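PDB 4G3V: transcriptional regulator nlh2 from Aquifex aeolicus, which probably activates transcription by sigma54 RNA polymerase under control of its GAF domain, the part crystallised here in an inactive state. Local coordinates for residues Val12-Lys17 / Leu33-Ser38; Gly76-Val81 / Lys127-Ile132; Pro87-Asn92 / Glu140-Phe145. One frame throughout, in Å; residues are numbered along the deposited sequence. Where two conformers were deposited one is given.

Contact 1: residues Val12-Lys17 / Leu33-Ser38; sequences VNEITK and LKVLYS
Asn13 OD1 is gripped by two amides of the second subunit, Asn150 ND2 and Asn154 ND2, on one flank of helix 4-19, while another flank of the same turn presents Glu14 and Ile15 to Val35 of helix 25-40. The helix therefore works in two directions: in this contact it meets its own chain through carbon, and it meets the partner subunit by packing, as of Val12 on Asn154 there, as well as by the two bonds to Asn13 OD1. Between 12-17 and 33-38 everything turns on Val35, whose two methyls are shared out between two neighbours. CG2 takes the tighter contact, 3.7 Å from Ile15 CG1, the two side chains lying at a slant. Val35 CG1 goes to the other neighbour and stops 4.1 Å from Glu14 CG, the glutamate stem running nearly square across the valine. Torsions explain the split. At Val35 chi1 is -61°, which wedges CG2 between the backbone N and the carbonyl carbon and sets CG1 beside the N, spreading the methyls over two successive residues of the facing helix. The extended chi1 of Glu14, 175°, brings its CG to the valine; the bend at chi2 only redirects the carboxylate. Ile15 is buried and comes at the valine with its CG1 branch, although its CB does not aim at the other helix. This is helix-helix packing in the helical layer on one face of the GAF-domain sheet, beside the dimer interface. Ile15 packs further on Val32 of helix 25-40 and on Ile152 and Leu155 of helix 139-162, and Leu36 also reaches Ile152, so the pair closes a three-helix layer. Helix 25-40 turns Leu33 down onto Ser45 and Ile47 of strand 44-51, which seats that layer on the sheet.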
loop_
_atom_site.group_PDB
_atom_site.type_symbol
_atom_site.label_atom_id
_atom_site.label_comp_id
_atom_site.label_asym_id
_atom_site.label_seq_id
_atom_site.Cartn_x
_atom_site.Cartn_y
_atom_site.Cartn_z
ATOM N N VAL A 12 -2.726 -2.424 -7.174
ATOM C CA VAL A 12 -2.935 -1.976 -5.802
ATOM C C VAL A 12 -4.331 -1.349 -5.664
ATOM O O VAL A 12 -5.066 -1.647 -4.711
ATOM C CB VAL A 12 -1.830 -0.989 -5.364
ATOM C CG1 VAL A 12 -2.259 -0.193 -4.129
ATOM C CG2 VAL A 12 -0.533 -1.753 -5.106
ATOM N N ASN A 13 -4.723 -0.499 -6.602
ATOM C CA ASN A 13 -6.091 0.043 -6.561
ATOM C C ASN A 13 -7.147 -1.061 -6.628
ATOM O O ASN A 13 -8.139 -1.034 -5.905
ATOM C CB ASN A 13 -6.338 1.035 -7.707
ATOM C CG ASN A 13 -5.465 2.261 -7.621
ATOM O OD1 ASN A 13 -4.955 2.601 -6.556
ATOM N ND2 ASN A 13 -5.290 2.942 -8.753
ATOM N N GLU A 14 -6.927 -2.041 -7.499
ATOM C CA GLU A 14 -7.889 -3.130 -7.698
ATOM C C GLU A 14 -7.988 -4.011 -6.451
ATOM O O GLU A 14 -9.073 -4.387 -6.031
ATOM C CB GLU A 14 -7.476 -3.962 -8.912
ATOM C CG GLU A 14 -8.326 -5.210 -9.164
ATOM C CD GLU A 14 -9.762 -4.932 -9.569
ATOM O OE1 GLU A 14 -10.187 -3.757 -9.637
ATOM O OE2 GLU A 14 -10.470 -5.925 -9.833
ATOM N N ILE A 15 -6.842 -4.324 -5.846
ATOM C CA ILE A 15 -6.820 -5.114 -4.625
ATOM C C ILE A 15 -7.557 -4.398 -3.500
ATOM O O ILE A 15 -8.307 -5.023 -2.758
ATOM C CB ILE A 15 -5.363 -5.482 -4.232
ATOM C CG1 ILE A 15 -4.833 -6.544 -5.219
ATOM C CG2 ILE A 15 -5.293 -6.014 -2.812
ATOM C CD1 ILE A 15 -3.330 -6.825 -5.115
ATOM N N THR A 16 -7.385 -3.079 -3.389
ATOM C CA THR A 16 -8.082 -2.330 -2.343
ATOM C C THR A 16 -9.593 -2.379 -2.562
ATOM O O THR A 16 -10.369 -2.509 -1.615
ATOM C CB THR A 16 -7.575 -0.875 -2.294
ATOM O OG1 THR A 16 -6.169 -0.887 -2.025
ATOM C CG2 THR A 16 -8.263 -0.054 -1.229
ATOM N N LYS A 17 -9.999 -2.292 -3.818
ATOM C CA LYS A 17 -11.410 -2.401 -4.184
ATOM C C LYS A 17 -11.984 -3.763 -3.779
ATOM O O LYS A 17 -13.064 -3.836 -3.194
ATOM C CB LYS A 17 -11.569 -2.187 -5.682
ATOM C CG LYS A 17 -13.005 -2.236 -6.165
ATOM C CD LYS A 17 -13.103 -1.845 -7.650
ATOM C CE LYS A 17 -14.525 -1.973 -8.163
ATOM N NZ LYS A 17 -14.630 -1.712 -9.636
ATOM N N LEU A 33 -4.908 -13.079 -5.321
ATOM C CA LEU A 33 -3.899 -13.862 -6.022
ATOM C C LEU A 33 -4.198 -13.936 -7.517
ATOM O O LEU A 33 -3.278 -13.945 -8.342
ATOM C CB LEU A 33 -3.783 -15.265 -5.420
ATOM C CG LEU A 33 -3.378 -15.288 -3.934
ATOM C CD1 LEU A 33 -3.170 -16.713 -3.415
ATOM C CD2 LEU A 33 -2.131 -14.464 -3.702
ATOM N N LYS A 34 -5.477 -13.980 -7.868
ATOM C CA LYS A 34 -5.872 -14.010 -9.265
ATOM C C LYS A 34 -5.457 -12.725 -9.979
ATOM O O LYS A 34 -4.973 -12.764 -11.114
ATOM C CB LYS A 34 -7.383 -14.216 -9.388
ATOM C CG LYS A 34 -7.877 -14.348 -10.810
ATOM C CD LYS A 34 -9.398 -14.452 -10.850
ATOM C CE LYS A 34 -9.907 -15.642 -10.060
ATOM N NZ LYS A 34 -11.394 -15.699 -10.049
ATOM N N VAL A 35 -5.635 -11.582 -9.324
ATOM C CA VAL A 35 -5.236 -10.331 -9.971
ATOM C C VAL A 35 -3.706 -10.179 -9.995
ATOM O O VAL A 35 -3.157 -9.564 -10.908
ATOM C CB VAL A 35 -5.973 -9.061 -9.421
ATOM C CG1 VAL A 35 -7.485 -9.187 -9.645
ATOM C CG2 VAL A 35 -5.692 -8.822 -7.985
ATOM N N LEU A 36 -3.001 -10.753 -9.026
ATOM C CA LEU A 36 -1.536 -10.754 -9.109
ATOM C C LEU A 36 -1.091 -11.496 -10.361
ATOM O O LEU A 36 -0.122 -11.119 -11.028
ATOM C CB LEU A 36 -0.920 -11.401 -7.879
ATOM C CG LEU A 36 -0.853 -10.473 -6.673
ATOM C CD1 LEU A 36 -0.265 -11.188 -5.472
ATOM C CD2 LEU A 36 -0.016 -9.256 -7.028
ATOM N N TYR A 37 -1.802 -12.559 -10.685
ATOM C CA TYR A 37 -1.527 -13.272 -11.920
ATOM C C TYR A 37 -1.918 -12.437 -13.144
ATOM O O TYR A 37 -1.124 -12.248 -14.062
ATOM C CB TYR A 37 -2.278 -14.593 -11.931
ATOM C CG TYR A 37 -2.246 -15.264 -13.267
ATOM C CD1 TYR A 37 -1.129 -15.962 -13.681
ATOM C CD2 TYR A 37 -3.337 -15.202 -14.116
ATOM C CE1 TYR A 37 -1.100 -16.582 -14.912
ATOM C CE2 TYR A 37 -3.316 -15.816 -15.341
ATOM C CZ TYR A 37 -2.204 -16.503 -15.731
ATOM O OH TYR A 37 -2.209 -17.103 -16.955
ATOM N N SER A 38 -3.141 -11.930 -13.161
ATOM C CA SER A 38 -3.638 -11.247 -14.351
ATOM C C SER A 38 -2.933 -9.902 -14.610
ATOM O O SER A 38 -2.676 -9.552 -15.759
ATOM C CB SER A 38 -5.156 -11.067 -14.260
ATOM O OG SER A 38 -5.492 -10.102 -13.279
#

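Contact 2: residues Gly76-Val81 / Lys127-Ile132; sequences GITGKV and KGVITI
Thr78, in the first turn of the segment, is the first residue of helix 76-84 to reach strand 125-135; Gly76 O, just before it, accepts Lys80 N. It touches with both branches. Thr78 OG1 meets Thr131 OG1 at 3.0 Å in a hydrogen bond either hydroxyl could donate, with angles at both oxygens near 120°, as good hydroxyl geometry asks. Chi1 of -65° swings OG1 beside the backbone N toward that partner and leaves the methyl for the next: Thr78 CG2 lies 3.9 Å from Val129 CG1. A valine here would probably keep the methyl packing but strip Thr131 OG1 of this buried partner. One turn on, Val81 sets CG1 4.1 Å from Val129 CG2, so Val129 CG1 faces the threonine methyl and CG2 the valine, with Thr78 O also close to CG2. The segment axes pass 8.7 Å apart and run at 140°. Val129 and Thr131 share the face of the GAF-domain sheet under this helix, with Phe46 flanking both threonines; Ile130 between them turns to helix 139-162. Chemically, the contact is apolar with one buried hydroxyl pair in which each oxygen has the other as a partner, fixing how each threonine is turned.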
loop_
_atom_site.group_PDB
_atom_site.type_symbol
_atom_site.label_atom_id
_atom_site.label_comp_id
_atom_site.label_asym_id
_atom_site.label_seq_id
_atom_site.Cartn_x
_atom_site.Cartn_y
_atom_site.Cartn_z
ATOM N N GLY A 76 12.246 -22.633 6.955
ATOM C CA GLY A 76 12.297 -22.227 5.562
ATOM C C GLY A 76 12.169 -20.717 5.397
ATOM O O GLY A 76 12.161 -19.966 6.371
ATOM N N ILE A 77 12.073 -20.268 4.154
ATOM C CA ILE A 77 12.025 -18.839 3.847
ATOM C C ILE A 77 10.743 -18.199 4.364
ATOM O O ILE A 77 10.778 -17.162 5.033
ATOM C CB ILE A 77 12.169 -18.607 2.329
ATOM C CG1 ILE A 77 13.554 -19.084 1.871
ATOM C CG2 ILE A 77 11.972 -17.141 1.978
ATOM C CD1 ILE A 77 13.647 -19.386 0.390
ATOM N N THR A 78 9.610 -18.836 4.087
ATOM C CA THR A 78 8.340 -18.322 4.563
ATOM C C THR A 78 8.298 -18.317 6.096
ATOM O O THR A 78 7.807 -17.370 6.703
ATOM C CB THR A 78 7.162 -19.113 3.948
ATOM O OG1 THR A 78 7.136 -18.889 2.526
ATOM C CG2 THR A 78 5.853 -18.660 4.537
ATOM N N GLY A 79 8.857 -19.351 6.725
ATOM C CA GLY A 79 8.900 -19.425 8.177
ATOM C C GLY A 79 9.780 -18.351 8.804
ATOM O O GLY A 79 9.523 -17.895 9.918
ATOM N N LYS A 80 10.824 -17.938 8.097
ATOM C CA LYS A 80 11.684 -16.877 8.612
ATOM C C LYS A 80 10.980 -15.523 8.565
ATOM O O LYS A 80 11.111 -14.717 9.483
ATOM C CB LYS A 80 13.009 -16.832 7.853
ATOM C CG LYS A 80 13.972 -17.939 8.261
ATOM C CD LYS A 80 15.160 -18.011 7.315
ATOM C CE LYS A 80 16.241 -18.915 7.859
ATOM N NZ LYS A 80 15.739 -20.293 8.106
ATOM N N VAL A 81 10.213 -15.279 7.509
ATOM C CA VAL A 81 9.451 -14.036 7.419
ATOM C C VAL A 81 8.428 -14.010 8.544
ATOM O O VAL A 81 8.202 -12.976 9.165
ATOM C CB VAL A 81 8.760 -13.894 6.047
ATOM C CG1 VAL A 81 7.872 -12.652 6.026
ATOM C CG2 VAL A 81 9.823 -13.810 4.930
ATOM N N LYS A 127 0.538 -11.836 11.366
ATOM C CA LYS A 127 -0.642 -12.682 11.354
ATOM C C LYS A 127 -0.674 -13.569 10.120
ATOM O O LYS A 127 -1.549 -14.412 9.985
ATOM C CB LYS A 127 -1.893 -11.812 11.381
ATOM C CG LYS A 127 -1.988 -10.908 12.587
ATOM C CD LYS A 127 -2.000 -11.732 13.848
ATOM C CE LYS A 127 -2.727 -11.016 14.977
ATOM N NZ LYS A 127 -2.941 -11.924 16.137
ATOM N N GLY A 128 0.255 -13.346 9.194
ATOM C CA GLY A 128 0.346 -14.172 8.007
ATOM C C GLY A 128 1.523 -13.783 7.131
ATOM O O GLY A 128 2.311 -12.881 7.458
ATOM N N VAL A 129 1.656 -14.486 6.016
ATOM C CA VAL A 129 2.697 -14.181 5.031
ATOM C C VAL A 129 2.111 -14.370 3.646
ATOM O O VAL A 129 1.329 -15.302 3.431
ATOM C CB VAL A 129 3.915 -15.132 5.186
ATOM C CG1 VAL A 129 4.920 -14.940 4.038
ATOM C CG2 VAL A 129 4.569 -14.949 6.571
ATOM N N ILE A 130 2.446 -13.477 2.715
ATOM C CA ILE A 130 2.128 -13.729 1.312
ATOM C C ILE A 130 3.434 -14.051 0.616
ATOM O O ILE A 130 4.421 -13.326 0.766
ATOM C CB ILE A 130 1.406 -12.552 0.637
ATOM C CG1 ILE A 130 1.259 -12.807 -0.865
ATOM C CG2 ILE A 130 2.119 -11.235 0.890
ATOM C CD1 ILE A 130 0.381 -11.775 -1.587
ATOM N N THR A 131 3.432 -15.165 -0.117
ATOM C CA THR A 131 4.614 -15.663 -0.800
ATOM C C THR A 131 4.307 -15.841 -2.281
ATOM O O THR A 131 3.288 -16.448 -2.650
ATOM C CB THR A 131 5.047 -17.000 -0.213
ATOM O OG1 THR A 131 5.429 -16.809 1.157
ATOM C CG2 THR A 131 6.206 -17.614 -1.007
ATOM N N ILE A 132 5.184 -15.323 -3.126
ATOM C CA ILE A 132 4.997 -15.442 -4.566
ATOM C C ILE A 132 6.265 -15.948 -5.238
ATOM O O ILE A 132 7.368 -15.749 -4.738
ATOM C CB ILE A 132 4.567 -14.096 -5.216
ATOM C CG1 ILE A 132 5.705 -13.084 -5.239
ATOM C CG2 ILE A 132 3.389 -13.485 -4.473
ATOM C CD1 ILE A 132 6.452 -13.025 -6.534
#

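Contact 3: residues Pro87-Asn92 / Glu140-Phe145; sequences PLVIPN and ESLENF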
loop_
_atom_site.group_PDB
_atom_site.type_symbol
_atom_site.label_atom_id
_atom_site.label_comp_id
_atom_site.label_asym_id
_atom_site.label_seq_id
_atom_site.Cartn_x
_atom_site.Cartn_y
_atom_site.Cartn_z
ATOM N N PRO A 87 10.627 -8.927 5.298
ATOM C CA PRO A 87 10.506 -9.683 4.049
ATOM C C PRO A 87 11.797 -10.357 3.613
ATOM O O PRO A 87 12.912 -9.956 4.034
ATOM C CB PRO A 87 10.085 -8.625 3.018
ATOM C CG PRO A 87 10.396 -7.328 3.599
ATOM C CD PRO A 87 10.554 -7.472 5.095
ATOM N N LEU A 88 11.641 -11.373 2.770
ATOM C CA LEU A 88 12.776 -11.970 2.079
ATOM C C LEU A 88 12.551 -11.952 0.567
ATOM O O LEU A 88 11.452 -12.241 0.076
ATOM C CB LEU A 88 13.018 -13.400 2.563
ATOM C CG LEU A 88 13.831 -13.493 3.861
ATOM C CD1 LEU A 88 13.787 -14.912 4.418
ATOM C CD2 LEU A 88 15.275 -13.053 3.621
ATOM N N VAL A 89 13.616 -11.630 -0.152
ATOM C CA VAL A 89 13.615 -11.567 -1.612
ATOM C C VAL A 89 14.761 -12.456 -2.082
ATOM O O VAL A 89 15.934 -12.092 -1.923
ATOM C CB VAL A 89 13.843 -10.112 -2.074
ATOM C CG1 VAL A 89 13.867 -10.018 -3.597
ATOM C CG2 VAL A 89 12.777 -9.209 -1.469
ATOM N N ILE A 90 14.434 -13.634 -2.625
ATOM C CA ILE A 90 15.448 -14.649 -2.924
ATOM C C ILE A 90 15.522 -14.944 -4.402
ATOM O O ILE A 90 14.682 -15.663 -4.925
ATOM C CB ILE A 90 15.140 -15.997 -2.244
ATOM C CG1 ILE A 90 14.881 -15.809 -0.752
ATOM C CG2 ILE A 90 16.282 -16.986 -2.496
ATOM C CD1 ILE A 90 16.070 -15.328 0.029
ATOM N N PRO A 91 16.533 -14.396 -5.083
ATOM C CA PRO A 91 16.738 -14.665 -6.504
ATOM C C PRO A 91 17.144 -16.121 -6.709
ATOM O O PRO A 91 17.760 -16.706 -5.817
ATOM C CB PRO A 91 17.903 -13.738 -6.883
ATOM C CG PRO A 91 18.201 -12.920 -5.690
ATOM C CD PRO A 91 17.636 -13.610 -4.506
ATOM N N ASN A 92 16.779 -16.702 -7.849
ATOM C CA ASN A 92 17.227 -18.048 -8.186
ATOM C C ASN A 92 16.991 -19.008 -7.025
ATOM O O ASN A 92 17.901 -19.757 -6.620
ATOM C CB ASN A 92 18.712 -18.005 -8.548
ATOM C CG ASN A 92 19.069 -16.775 -9.375
ATOM O OD1 ASN A 92 19.915 -15.963 -8.981
ATOM N ND2 ASN A 92 18.407 -16.620 -10.522
ATOM N N GLU A 140 17.815 -6.155 -10.301
ATOM C CA GLU A 140 17.289 -4.806 -10.136
ATOM C C GLU A 140 15.762 -4.771 -10.175
ATOM O O GLU A 140 15.125 -4.307 -9.232
ATOM C CB GLU A 140 17.874 -3.879 -11.199
ATOM C CG GLU A 140 17.745 -2.409 -10.857
ATOM C CD GLU A 140 18.789 -1.561 -11.547
ATOM O OE1 GLU A 140 19.712 -2.139 -12.162
ATOM O OE2 GLU A 140 18.687 -0.317 -11.472
ATOM N N SER A 141 15.180 -5.261 -11.262
ATOM C CA SER A 141 13.727 -5.323 -11.395
ATOM C C SER A 141 13.083 -6.177 -10.294
ATOM O O SER A 141 11.902 -6.033 -9.990
ATOM C CB SER A 141 13.353 -5.889 -12.766
ATOM O OG SER A 141 13.929 -7.172 -12.960
ATOM N N LEU A 142 13.860 -7.079 -9.709
ATOM C CA LEU A 142 13.371 -7.887 -8.604
ATOM C C LEU A 142 13.167 -7.006 -7.371
ATOM O O LEU A 142 12.169 -7.133 -6.660
ATOM C CB LEU A 142 14.353 -9.020 -8.309
ATOM C CG LEU A 142 14.050 -9.889 -7.090
ATOM C CD1 LEU A 142 12.635 -10.443 -7.138
ATOM C CD2 LEU A 142 15.055 -11.022 -7.012
ATOM N N GLU A 143 14.110 -6.100 -7.131
ATOM C CA GLU A 143 14.029 -5.205 -5.981
ATOM C C GLU A 143 12.823 -4.275 -6.078
ATOM O O GLU A 143 12.152 -4.004 -5.080
ATOM C CB GLU A 143 15.319 -4.391 -5.833
ATOM C CG GLU A 143 16.522 -5.218 -5.374
ATOM C CD GLU A 143 17.806 -4.394 -5.273
ATOM O OE1 GLU A 143 17.714 -3.152 -5.134
ATOM O OE2 GLU A 143 18.908 -4.990 -5.336
ATOM N N ASN A 144 12.534 -3.794 -7.280
ATOM C CA ASN A 144 11.376 -2.936 -7.479
ATOM C C ASN A 144 10.077 -3.692 -7.223
ATOM O O ASN A 144 9.150 -3.182 -6.588
ATOM C CB ASN A 144 11.371 -2.364 -8.895
ATOM C CG ASN A 144 10.143 -1.517 -9.177
ATOM O OD1 ASN A 144 10.008 -0.404 -8.660
ATOM N ND2 ASN A 144 9.243 -2.037 -10.009
ATOM N N PHE A 145 10.020 -4.925 -7.712
ATOM C CA PHE A 145 8.829 -5.737 -7.577
ATOM C C PHE A 145 8.561 -6.041 -6.105
ATOM O O PHE A 145 7.404 -6.085 -5.657
ATOM C CB PHE A 145 9.012 -7.032 -8.358
ATOM C CG PHE A 145 7.732 -7.716 -8.697
ATOM C CD1 PHE A 145 7.017 -7.344 -9.814
ATOM C CD2 PHE A 145 7.255 -8.741 -7.915
ATOM C CE1 PHE A 145 5.839 -7.982 -10.136
ATOM C CE2 PHE A 145 6.077 -9.380 -8.223
ATOM C CZ PHE A 145 5.366 -9.002 -9.331
#
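Val89 and Leu142 point straight at each other across the space between the edge strand 88-90 and helix 139-162. The valine methyl CG1 is the probe: the Val89 CB-CG1 bond is aimed almost exactly at the leucine branch point. Val89 CG1 halts 3.5 Å from Leu142 CG, a close approach for two carbons. Seen from the leucine, the methyl arrives from the side remote from its own CB and slots between the two prongs of the fork. It is evenly placed there, with Val89 CG1 3.8 Å from Leu142 CD1 and the same 3.8 Å from Leu142 CD2. The extended first torsion of Leu142, a chi1 of 175°, carries the branch point out from the helix toward the strand, and chi2, 53°, then turns the two methyls to straddle Val89 CG1.

Pro91 meets the leucine quite differently. The two side chains cross at about a right angle, and the proline ring presents its face to the fork, with Pro91 CB and Pro91 CG its nearest atoms, both 3.9 Å from Leu142 CD2. CD2 is thus held between the valine methyl and the face of the proline ring, whereas CD1 meets the valine alone of the two. The proline is a rigid neighbour, its ring closed on the backbone, so it has little freedom to turn away.

The contact packs the C-terminal helix 139-162 against the edge strand of the antiparallel GAF-domain sheet, the partly exposed Val89 and Pro91 marking its margin. Behind this pair, Leu142 rests on Ala114 and Ile116 of strand 113-122 and on Phe136, the residue that also meets the ring of Phe145 edge-to-face. In strand 88-90, Leu88 and Ile90 turn to helix 76-84 on one face of the sheet, leaving Val89 to helix 139-162 on the other.

Contacts 1 and 2 are buried, contact 3 only partly, at an outermost strand of the sheet. Contacts 2 and 3 reach that sheet from opposite faces: helix 76-84 covers one, helix 139-162 the other. They also meet directly, Ile77 CG2 lying 3.8 Å from Leu88 CD1. Contact 1 joins helix to helix in the outer layer, next to the second subunit, and reaches contact 2 from behind through Leu36 CD1, 4.0 Å from Ile130 CD1. Chemistry follows place: aliphatic packing alone ties the segments in contacts 1 and 3, a glutamate stem joining in the former, whereas contact 2, nearest the chain's centre, adds a hydroxyl pair.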